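Local coordinates for extracellular solute-binding protein, family 5 (Chelativorans sp., PDB 6WM6) that binds EDTA and probably related aminopolycarboxylates in the periplasm, as the solute-binding component of an ABC transport system, at residues W61-A66 and A71-V76; G316-S319 and L323-A326; K339-Y344 and P526-P531; R255-T258 and Q262-T265. All coordinates share one frame; numbering follows the deposited sequence. Where two conformers were deposited one is given.

From the N terminus, contact 1 comes first: the loop after strand 49-54 folds back on helix 71-77, closing a short loop of four residues. Contact 4 follows, where the chain leaving strand 251-256 enters helix 263-268, with three residues between its two segments. Contact 2 is as local, setting the approach to helix 321-330 against that helix. Contact 3 spans 181 residues and joins the end of helix 333-340 to strand 524-537. All four lie in series; none nests in or crosses another. Contact 1 packs against strand 251-256 and contact 4 starts at its end, their nearest atoms about 6 Å apart, whereas contacts 2 and 3 lie around the sheet containing strands 305-311 and 524-537.

Contact 1. Residues W61-A66 and A71-V76; sequences WNVTSA and AVVRTV. With SO4 (sulfate ion), chain B.
Val63 lies against the start of helix 71-77, its two nearest neighbours being Val73 and Arg74. Its CB is 3.9 Å from CG1 of Val73, and the same Val73 methyl also touches the backbone of Trp61 and Asn62. CG2 of Val63, anti to its backbone N, reaches over to Arg74 and rests 3.7 Å from that residue's CB, the two side chains crossing at about a right angle. Farther along, the Trp61 ring offers CZ3 to CG1 of Val76 at 3.9 Å, an oblique approach.

These contacts are van der Waals packing, with no polar bond between the two segments; polar bonds within each side hold its shape. Asn62 to Ser65 form a type I beta turn in which Asn62 O accepts both Ser65 N and Ser65 OG, the latter at 2.8 Å. Asn62 OD1 takes the hydroxyl of Thr64, also at 2.8 Å. On the helix, Thr75 OG1 and N approach Ala71 O from opposite faces of its plane. Arg74 bends at chi3 (-60°) and gives NH1 to Gln549 O. A sulfate, probably from the crystallisation liquor, accepts from Ala71 N through O1 at 2.9 Å and is also bonded to Tyr460 OH.

Around this core, Phe227 meets the Trp61 ring edge-to-face, helix 202-212 packs on Asn62 and Ser65, helix 131-141 on Thr64, and Phe254 of strand 251-256 lies against Thr75 and Val76.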
loop_
_atom_site.group_PDB
_atom_site.type_symbol
_atom_site.label_atom_id
_atom_site.label_comp_id
_atom_site.label_asym_id
_atom_site.label_seq_id
_atom_site.Cartn_x
_atom_site.Cartn_y
_atom_site.Cartn_z
ATOM N N TRP A 61 11.164 1.497 13.811
ATOM C CA TRP A 61 11.123 0.067 13.617
ATOM C C TRP A 61 9.727 -0.501 13.810
ATOM O O TRP A 61 9.565 -1.724 13.760
ATOM C CB TRP A 61 12.086 -0.626 14.581
ATOM C CG TRP A 61 13.503 -0.325 14.269
ATOM C CD1 TRP A 61 14.237 0.731 14.732
ATOM C CD2 TRP A 61 14.362 -1.088 13.422
ATOM N NE1 TRP A 61 15.506 0.673 14.210
ATOM C CE2 TRP A 61 15.604 -0.431 13.401
ATOM C CE3 TRP A 61 14.202 -2.258 12.672
ATOM C CZ2 TRP A 61 16.686 -0.914 12.663
ATOM C CZ3 TRP A 61 15.272 -2.729 11.948
ATOM C CH2 TRP A 61 16.497 -2.058 11.946
ATOM N N ASN A 62 8.729 0.359 13.993
ATOM C CA ASN A 62 7.367 -0.043 14.327
ATOM C C ASN A 62 6.464 0.320 13.154
ATOM O O ASN A 62 5.986 1.455 13.041
ATOM C CB ASN A 62 6.951 0.655 15.622
ATOM C CG ASN A 62 5.539 0.345 16.037
ATOM O OD1 ASN A 62 4.777 -0.340 15.325
ATOM N ND2 ASN A 62 5.166 0.848 17.229
ATOM N N VAL A 63 6.205 -0.657 12.290
ATOM C CA VAL A 63 5.467 -0.392 11.053
ATOM C C VAL A 63 4.048 0.071 11.322
ATOM O O VAL A 63 3.413 0.676 10.447
ATOM C CB VAL A 63 5.501 -1.632 10.136
ATOM C CG1 VAL A 63 4.565 -2.717 10.623
ATOM C CG2 VAL A 63 5.178 -1.227 8.698
ATOM N N THR A 64 3.498 -0.244 12.497
ATOM C CA THR A 64 2.137 0.133 12.844
ATOM C C THR A 64 2.029 1.579 13.298
ATOM O O THR A 64 0.910 2.095 13.451
ATOM C CB THR A 64 1.500 -0.808 13.865
ATOM O OG1 THR A 64 2.020 -0.556 15.183
ATOM C CG2 THR A 64 1.747 -2.272 13.488
ATOM N N SER A 65 3.149 2.241 13.569
ATOM C CA SER A 65 3.113 3.627 14.021
ATOM C C SER A 65 2.953 4.568 12.841
ATOM O O SER A 65 3.174 4.194 11.687
ATOM C CB SER A 65 4.387 3.975 14.803
ATOM O OG SER A 65 5.534 4.067 13.957
ATOM N N ALA A 66 2.580 5.813 13.145
ATOM C CA ALA A 66 2.406 6.796 12.079
ATOM C C ALA A 66 3.694 6.989 11.289
ATOM O O ALA A 66 3.673 7.030 10.051
ATOM C CB ALA A 66 1.931 8.125 12.661
ATOM N N ALA A 71 6.663 0.957 3.198
ATOM C CA ALA A 71 7.005 -0.366 2.687
ATOM C C ALA A 71 8.409 -0.810 3.098
ATOM O O ALA A 71 8.669 -2.017 3.182
ATOM C CB ALA A 71 6.879 -0.389 1.157
ATOM N N VAL A 72 9.331 0.111 3.348
ATOM C CA VAL A 72 10.669 -0.278 3.781
ATOM C C VAL A 72 10.631 -0.886 5.182
ATOM O O VAL A 72 11.183 -1.973 5.432
ATOM C CB VAL A 72 11.650 0.903 3.698
ATOM C CG1 VAL A 72 12.985 0.541 4.322
ATOM C CG2 VAL A 72 11.822 1.321 2.248
ATOM N N VAL A 73 10.007 -0.185 6.135
ATOM C CA VAL A 73 9.918 -0.727 7.488
ATOM C C VAL A 73 9.154 -2.044 7.465
ATOM O O VAL A 73 9.483 -2.990 8.192
ATOM C CB VAL A 73 9.280 0.310 8.435
ATOM C CG1 VAL A 73 9.186 -0.244 9.851
ATOM C CG2 VAL A 73 10.089 1.596 8.419
ATOM N N ARG A 74 8.110 -2.123 6.657
ATOM C CA ARG A 74 7.331 -3.353 6.568
ATOM C C ARG A 74 8.203 -4.490 6.057
ATOM O O ARG A 74 8.194 -5.595 6.616
ATOM C CB ARG A 74 6.116 -3.108 5.667
ATOM C CG ARG A 74 4.937 -4.006 5.954
ATOM C CD ARG A 74 3.681 -3.588 5.174
ATOM N NE ARG A 74 3.257 -2.229 5.491
ATOM C CZ ARG A 74 3.271 -1.202 4.650
ATOM N NH1 ARG A 74 3.682 -1.330 3.411
ATOM N NH2 ARG A 74 2.869 -0.018 5.086
ATOM N N THR A 75 8.962 -4.245 4.988
ATOM C CA THR A 75 9.831 -5.271 4.411
ATOM C C THR A 75 10.886 -5.742 5.405
ATOM O O THR A 75 11.117 -6.946 5.561
ATOM C CB THR A 75 10.481 -4.724 3.134
ATOM O OG1 THR A 75 9.454 -4.563 2.145
ATOM C CG2 THR A 75 11.531 -5.663 2.568
ATOM N N VAL A 76 11.540 -4.809 6.085
ATOM C CA VAL A 76 12.653 -5.161 6.964
ATOM C C VAL A 76 12.188 -5.870 8.225
ATOM O O VAL A 76 12.933 -6.656 8.809
ATOM C CB VAL A 76 13.461 -3.892 7.284
ATOM C CG1 VAL A 76 14.466 -4.147 8.371
ATOM C CG2 VAL A 76 14.151 -3.386 6.026
HETATM S S SO4 B . 4.808 3.790 0.866
HETATM O O1 SO4 B . 5.007 2.433 1.384
HETATM O O2 SO4 B . 6.103 4.384 0.579
HETATM O O3 SO4 B . 3.991 3.732 -0.378
HETATM O O4 SO4 B . 4.115 4.583 1.875
#

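Contact 2. Residues G316-S319 and L323-A326; sequences GPMS and LRKA
Arg324 reaches from helix 321-330 back to the 3-10 segment 317-319 that precedes it. Its CB leads to CG, which lies 4.1 Å from SD of Met318; CG and then CD pass Met318 O. NE makes a weak hydrogen bond to Ala522 O. A bend at chi3 (-59°) turns the guanidinium so that NH1 comes to Met318 O at 2.8 Å. This bond is nearly straight (164° at the hydrogen) and lies in both the carbonyl plane and the guanidinium plane. A water accepts from NH1 and donates to Ser319 O at 2.7 Å, while NH2 is bonded to Tyr521 O and the ring of Tyr521 makes a cation-pi contact. A methionine in place of Arg324 would probably leave Met318 O without its side-chain donor and the water without its link to the helix.

Beside this polar arm, Leu323 CD2 packs on CB of Pro317 at 3.6 Å and on CE of Met318 at 3.7 Å, the methionine and leucine side chains crossing at about a right angle. Ser319 OG closes the turn on Gly316 O at 2.7 Å.

The guanidinium joins two backbone carbonyls, Met318 O and Tyr521 O; their dipoles and the Tyr521 ring probably help to stabilise its positive charge.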
loop_
_atom_site.group_PDB
_atom_site.type_symbol
_atom_site.label_atom_id
_atom_site.label_comp_id
_atom_site.label_asym_id
_atom_site.label_seq_id
_atom_site.Cartn_x
_atom_site.Cartn_y
_atom_site.Cartn_z
ATOM N N GLY A 316 -9.941 27.377 -4.811
ATOM C CA GLY A 316 -9.345 27.661 -6.093
ATOM C C GLY A 316 -10.261 27.291 -7.241
ATOM O O GLY A 316 -11.430 26.942 -7.045
ATOM N N PRO A 317 -9.735 27.347 -8.468
ATOM C CA PRO A 317 -10.592 27.120 -9.646
ATOM C C PRO A 317 -11.321 25.782 -9.626
ATOM O O PRO A 317 -12.461 25.693 -10.109
ATOM C CB PRO A 317 -9.614 27.196 -10.827
ATOM C CG PRO A 317 -8.459 28.001 -10.313
ATOM C CD PRO A 317 -8.364 27.755 -8.836
ATOM N N MET A 318 -10.689 24.733 -9.111
ATOM C CA MET A 318 -11.313 23.409 -9.084
ATOM C C MET A 318 -12.403 23.263 -8.040
ATOM O O MET A 318 -13.007 22.189 -7.951
ATOM C CB MET A 318 -10.246 22.341 -8.918
ATOM C CG MET A 318 -9.276 22.282 -10.084
ATOM S SD MET A 318 -10.144 21.883 -11.645
ATOM C CE MET A 318 -8.963 22.607 -12.757
ATOM N N SER A 319 -12.684 24.310 -7.263
ATOM C CA SER A 319 -13.875 24.243 -6.409
ATOM C C SER A 319 -15.174 24.260 -7.210
ATOM O O SER A 319 -16.224 23.933 -6.655
ATOM C CB SER A 319 -13.849 25.361 -5.365
ATOM O OG SER A 319 -13.938 26.618 -5.980
ATOM N N LEU A 323 -15.763 22.926 -13.817
ATOM C CA LEU A 323 -14.385 22.947 -14.298
ATOM C C LEU A 323 -13.733 21.585 -14.085
ATOM O O LEU A 323 -13.005 21.096 -14.958
ATOM C CB LEU A 323 -13.585 24.074 -13.635
ATOM C CG LEU A 323 -12.149 24.216 -14.119
ATOM C CD1 LEU A 323 -12.095 24.503 -15.613
ATOM C CD2 LEU A 323 -11.413 25.325 -13.350
ATOM N N ARG A 324 -14.016 20.943 -12.943
ATOM C CA ARG A 324 -13.493 19.597 -12.701
ATOM C C ARG A 324 -13.951 18.642 -13.786
ATOM O O ARG A 324 -13.133 17.917 -14.389
ATOM C CB ARG A 324 -13.931 19.074 -11.336
ATOM C CG ARG A 324 -13.397 19.908 -10.185
ATOM C CD ARG A 324 -13.449 19.171 -8.844
ATOM N NE ARG A 324 -14.752 18.701 -8.364
ATOM C CZ ARG A 324 -15.597 19.435 -7.641
ATOM N NH1 ARG A 324 -15.321 20.702 -7.368
ATOM N NH2 ARG A 324 -16.711 18.884 -7.192
ATOM N N LYS A 325 -15.260 18.621 -14.060
ATOM C CA LYS A 325 -15.777 17.687 -15.050
ATOM C C LYS A 325 -15.250 17.990 -16.442
ATOM O O LYS A 325 -14.964 17.065 -17.216
ATOM C CB LYS A 325 -17.303 17.664 -15.020
ATOM C CG LYS A 325 -17.831 17.057 -13.736
ATOM C CD LYS A 325 -19.337 16.938 -13.677
ATOM C CE LYS A 325 -19.703 16.214 -12.393
ATOM N NZ LYS A 325 -21.155 15.957 -12.230
ATOM N N ALA A 326 -15.089 19.266 -16.780
ATOM C CA ALA A 326 -14.564 19.604 -18.093
ATOM C C ALA A 326 -13.127 19.135 -18.245
ATOM O O ALA A 326 -12.761 18.532 -19.267
ATOM C CB ALA A 326 -14.654 21.113 -18.325
HETATM O O HOH W 1 -16.413 22.049 -4.680
#

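Contact 3. Residues K339-Y344 and P526-P531; sequences KTADPY and PIYQLP
Tyr528 reaches from strand 524-537 to the end of helix 333-340, bringing its hydroxyl to the side chain of Thr340. The polar contacts gather there: Tyr528 OH and Thr340 OG1 are 2.8 Å apart and hydrogen-bonded, with OG1 at the tyrosine ring edge and in its plane. With chi1 at 61°, Thr340 OG1 meets both Tyr528 OH and Leu336 O, one turn earlier in its own helix. A water lies 3.3 Å from Tyr528 OH and makes a weak bond to the hydroxyl of Tyr344, whose firmer partner is Ala280 O.

The strand belongs to a mixed sheet of this periplasmic binding protein, in which it pairs antiparallel with strand 305-311; the tyrosine bridges from that sheet to a helix end, where Ala341 is the first residue to leave helical geometry.

One apolar contact flanks the bond: CB of Ala341 approaches CZ of Tyr528 obliquely at 3.9 Å. A leucine in place of Tyr528 is likely to leave Thr340 OG1 without its partner on the strand and open a gap beside the Ala341 methyl. In a van der Waals contact, CG of Pro531 lies 4.0 Å from OH of Tyr344, those side chains crossing at about a right angle. Trp348 meets the Tyr528 ring with its plane at about 90°.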
loop_
_atom_site.group_PDB
_atom_site.type_symbol
_atom_site.label_atom_id
_atom_site.label_comp_id
_atom_site.label_asym_id
_atom_site.label_seq_id
_atom_site.Cartn_x
_atom_site.Cartn_y
_atom_site.Cartn_z
ATOM N N LYS A 339 1.094 6.374 -24.130
ATOM C CA LYS A 339 2.391 7.030 -24.123
ATOM C C LYS A 339 3.284 6.621 -22.967
ATOM O O LYS A 339 4.512 6.718 -23.073
ATOM C CB LYS A 339 2.201 8.555 -24.072
ATOM C CG LYS A 339 1.478 9.158 -25.256
ATOM C CD LYS A 339 2.436 9.466 -26.384
ATOM C CE LYS A 339 1.754 10.282 -27.483
ATOM N NZ LYS A 339 0.699 9.507 -28.189
ATOM N N THR A 340 2.722 6.161 -21.844
ATOM C CA THR A 340 3.488 5.957 -20.634
ATOM C C THR A 340 3.562 4.517 -20.146
ATOM O O THR A 340 4.437 4.209 -19.329
ATOM C CB THR A 340 2.933 6.819 -19.479
ATOM O OG1 THR A 340 1.569 6.440 -19.228
ATOM C CG2 THR A 340 2.992 8.289 -19.827
ATOM N N ALA A 341 2.643 3.655 -20.556
ATOM C CA ALA A 341 2.623 2.259 -20.129
ATOM C C ALA A 341 2.686 1.306 -21.310
ATOM O O ALA A 341 3.500 0.367 -21.302
ATOM C CB ALA A 341 1.357 1.970 -19.299
ATOM N N ASP A 342 1.856 1.520 -22.328
ATOM C CA ASP A 342 1.720 0.539 -23.397
ATOM C C ASP A 342 3.025 0.231 -24.136
ATOM O O ASP A 342 3.132 -0.886 -24.675
ATOM C CB ASP A 342 0.648 0.963 -24.413
ATOM C CG ASP A 342 -0.763 1.041 -23.825
ATOM O OD1 ASP A 342 -0.982 0.556 -22.695
ATOM O OD2 ASP A 342 -1.638 1.581 -24.529
ATOM N N PRO A 343 4.007 1.129 -24.230
ATOM C CA PRO A 343 5.220 0.774 -24.987
ATOM C C PRO A 343 6.007 -0.376 -24.385
ATOM O O PRO A 343 6.762 -1.029 -25.117
ATOM C CB PRO A 343 6.030 2.075 -24.987
ATOM C CG PRO A 343 5.005 3.144 -24.892
ATOM C CD PRO A 343 3.974 2.572 -23.916
ATOM N N TYR A 344 5.860 -0.660 -23.094
ATOM C CA TYR A 344 6.632 -1.718 -22.460
ATOM C C TYR A 344 5.810 -2.628 -21.555
ATOM O O TYR A 344 6.365 -3.583 -21.004
ATOM C CB TYR A 344 7.832 -1.146 -21.681
ATOM C CG TYR A 344 7.544 -0.389 -20.405
ATOM C CD1 TYR A 344 6.945 0.870 -20.426
ATOM C CD2 TYR A 344 7.899 -0.914 -19.161
ATOM C CE1 TYR A 344 6.702 1.573 -19.248
ATOM C CE2 TYR A 344 7.651 -0.223 -18.005
ATOM C CZ TYR A 344 7.060 1.014 -18.036
ATOM O OH TYR A 344 6.824 1.690 -16.856
ATOM N N PRO A 526 -9.037 8.322 -11.382
ATOM C CA PRO A 526 -8.117 7.180 -11.398
ATOM C C PRO A 526 -7.509 7.015 -12.775
ATOM O O PRO A 526 -8.155 7.293 -13.792
ATOM C CB PRO A 526 -9.033 5.994 -11.053
ATOM C CG PRO A 526 -10.391 6.383 -11.659
ATOM C CD PRO A 526 -10.450 7.910 -11.558
ATOM N N ILE A 527 -6.265 6.530 -12.805
ATOM C CA ILE A 527 -5.496 6.403 -14.049
ATOM C C ILE A 527 -5.205 4.923 -14.322
ATOM O O ILE A 527 -5.911 4.276 -15.097
ATOM C CB ILE A 527 -4.268 7.321 -14.021
ATOM C CG1 ILE A 527 -4.703 8.791 -13.849
ATOM C CG2 ILE A 527 -3.458 7.172 -15.298
ATOM C CD1 ILE A 527 -3.575 9.769 -13.553
ATOM N N TYR A 528 -4.179 4.361 -13.702
ATOM C CA TYR A 528 -3.867 2.936 -13.855
ATOM C C TYR A 528 -2.884 2.551 -12.760
ATOM O O TYR A 528 -2.249 3.397 -12.120
ATOM C CB TYR A 528 -3.346 2.596 -15.250
ATOM C CG TYR A 528 -2.067 3.257 -15.684
ATOM C CD1 TYR A 528 -0.856 2.937 -15.082
ATOM C CD2 TYR A 528 -2.041 4.202 -16.726
ATOM C CE1 TYR A 528 0.346 3.521 -15.474
ATOM C CE2 TYR A 528 -0.851 4.792 -17.106
ATOM C CZ TYR A 528 0.321 4.455 -16.486
ATOM O OH TYR A 528 1.540 5.019 -16.849
ATOM N N GLN A 529 -2.747 1.241 -12.569
ATOM C CA GLN A 529 -1.866 0.687 -11.543
ATOM C C GLN A 529 -0.398 0.832 -11.906
ATOM O O GLN A 529 0.013 0.642 -13.056
ATOM C CB GLN A 529 -2.191 -0.799 -11.377
ATOM C CG GLN A 529 -3.512 -1.088 -10.658
ATOM C CD GLN A 529 -3.967 -2.482 -10.943
ATOM O OE1 GLN A 529 -4.605 -2.743 -11.962
ATOM N NE2 GLN A 529 -3.688 -3.384 -10.019
ATOM N N LEU A 530 0.423 1.129 -10.902
ATOM C CA LEU A 530 1.854 1.133 -11.096
ATOM C C LEU A 530 2.352 -0.280 -11.360
ATOM O O LEU A 530 1.847 -1.237 -10.783
ATOM C CB LEU A 530 2.580 1.670 -9.861
ATOM C CG LEU A 530 2.582 3.186 -9.656
ATOM C CD1 LEU A 530 1.221 3.761 -9.377
ATOM C CD2 LEU A 530 3.532 3.530 -8.502
ATOM N N PRO A 531 3.381 -0.439 -12.175
ATOM C CA PRO A 531 4.037 -1.749 -12.275
ATOM C C PRO A 531 5.004 -1.958 -11.130
ATOM O O PRO A 531 5.748 -1.061 -10.746
ATOM C CB PRO A 531 4.789 -1.659 -13.609
ATOM C CG PRO A 531 5.117 -0.193 -13.744
ATOM C CD PRO A 531 3.940 0.554 -13.127
HETATM O O HOH W 2 4.088 3.296 -15.660
#

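Contact 4. Residues R255-T258 and Q262-T265; sequences RIIT and QQLT
Ile257 and Gln263 meet through their aliphatic parts across the short link that joins strand 251-256 to helix 263-268. The isoleucine is the central side chain: its CB points toward the helix start, and chi1 (-57°) puts CG1 beside the backbone N while CG2 stands anti to it. That second branch makes the contact, lying 4.0 Å from CG of Gln263.

On the helix side, Gln263 leaves its backbone with CG anti to the carbonyl carbon (chi1 -67°) and runs extended beyond CG, so the chain crosses Ile257 obliquely and carries its terminal amide toward the carbonyl oxygen of Ile257, just past the strand. Ile257 O and the atom modelled as OE1 of Gln263 are 3.3 Å apart; the amide is probably turned over in the model, and with it turned back this approach may be a hydrogen bond. Gln262, just before the helix, touches more lightly: its CB lies 4.4 Å from CG2 of Ile257, and its poorly ordered side chain is exposed.

Backbone hydrogen bonding to Val54 of the parallel strand 49-54 probably helps to position Ile257. Ala53 of that strand touches both Ile257 and Gln263, Val272 packs on Ile257, and Ile275 of strand 274-275 lies against Gln263. The contact packs the exit of strand 251-256 against the start of helix 263-268, beside the outermost strand 49-54 of a mixed sheet. Its clear chemistry is dispersion between a branched methyl and a methylene, which fixes distance more than direction.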
loop_
_atom_site.group_PDB
_atom_site.type_symbol
_atom_site.label_atom_id
_atom_site.label_comp_id
_atom_site.label_asym_id
_atom_site.label_seq_id
_atom_site.Cartn_x
_atom_site.Cartn_y
_atom_site.Cartn_z
ATOM N N ARG A 255 20.268 -3.717 2.484
ATOM C CA ARG A 255 21.239 -2.667 2.217
ATOM C C ARG A 255 20.499 -1.398 1.817
ATOM O O ARG A 255 19.687 -1.413 0.893
ATOM C CB ARG A 255 22.157 -3.111 1.082
ATOM C CG ARG A 255 23.173 -2.058 0.638
ATOM C CD ARG A 255 24.366 -1.977 1.560
ATOM N NE ARG A 255 25.419 -1.161 0.947
ATOM C CZ ARG A 255 25.708 0.090 1.291
ATOM N NH1 ARG A 255 25.046 0.695 2.263
ATOM N NH2 ARG A 255 26.678 0.733 0.654
ATOM N N ILE A 256 20.792 -0.307 2.514
ATOM C CA ILE A 256 20.114 0.961 2.279
ATOM C C ILE A 256 20.772 1.674 1.102
ATOM O O ILE A 256 21.958 2.012 1.168
ATOM C CB ILE A 256 20.129 1.814 3.559
ATOM C CG1 ILE A 256 19.296 1.094 4.636
ATOM C CG2 ILE A 256 19.593 3.210 3.290
ATOM C CD1 ILE A 256 19.739 1.369 6.049
ATOM N N ILE A 257 19.999 1.894 0.042
ATOM C CA ILE A 257 20.418 2.632 -1.156
ATOM C C ILE A 257 19.299 3.634 -1.432
ATOM O O ILE A 257 18.293 3.299 -2.078
ATOM C CB ILE A 257 20.645 1.716 -2.363
ATOM C CG1 ILE A 257 21.673 0.636 -2.029
ATOM C CG2 ILE A 257 21.096 2.522 -3.587
ATOM C CD1 ILE A 257 21.897 -0.373 -3.143
ATOM N N THR A 258 19.470 4.869 -0.952
ATOM C CA THR A 258 18.389 5.852 -1.020
ATOM C C THR A 258 18.145 6.345 -2.440
ATOM O O THR A 258 17.029 6.772 -2.759
ATOM C CB THR A 258 18.703 7.030 -0.092
ATOM O OG1 THR A 258 20.011 7.537 -0.388
ATOM C CG2 THR A 258 18.639 6.594 1.371
ATOM N N GLN A 262 20.275 4.079 -8.579
ATOM C CA GLN A 262 21.541 3.367 -8.481
ATOM C C GLN A 262 21.365 1.900 -8.088
ATOM O O GLN A 262 22.360 1.201 -7.887
ATOM C CB GLN A 262 22.447 4.052 -7.457
ATOM C CG GLN A 262 22.805 5.482 -7.819
ATOM C CD GLN A 262 23.568 6.189 -6.718
ATOM O OE1 GLN A 262 23.683 5.684 -5.600
ATOM N NE2 GLN A 262 24.094 7.368 -7.029
ATOM N N GLN A 263 20.126 1.421 -7.971
ATOM C CA GLN A 263 19.915 0.064 -7.464
ATOM C C GLN A 263 20.283 -0.991 -8.503
ATOM O O GLN A 263 20.854 -2.031 -8.152
ATOM C CB GLN A 263 18.486 -0.086 -6.952
ATOM C CG GLN A 263 18.247 0.779 -5.704
ATOM C CD GLN A 263 16.987 0.450 -4.917
ATOM O OE1 GLN A 263 16.730 1.072 -3.881
ATOM N NE2 GLN A 263 16.206 -0.504 -5.385
ATOM N N LEU A 264 20.013 -0.738 -9.786
ATOM C CA LEU A 264 20.376 -1.726 -10.797
ATOM C C LEU A 264 21.892 -1.855 -10.921
ATOM O O LEU A 264 22.420 -2.963 -11.103
ATOM C CB LEU A 264 19.721 -1.376 -12.132
ATOM C CG LEU A 264 19.620 -2.479 -13.180
ATOM C CD1 LEU A 264 19.046 -3.782 -12.655
ATOM C CD2 LEU A 264 18.752 -1.962 -14.332
ATOM N N THR A 265 22.620 -0.744 -10.787
ATOM C CA THR A 265 24.075 -0.814 -10.796
ATOM C C THR A 265 24.599 -1.650 -9.630
ATOM O O THR A 265 25.509 -2.471 -9.799
ATOM C CB THR A 265 24.667 0.599 -10.761
ATOM O OG1 THR A 265 24.309 1.291 -11.969
ATOM C CG2 THR A 265 26.184 0.556 -10.636
#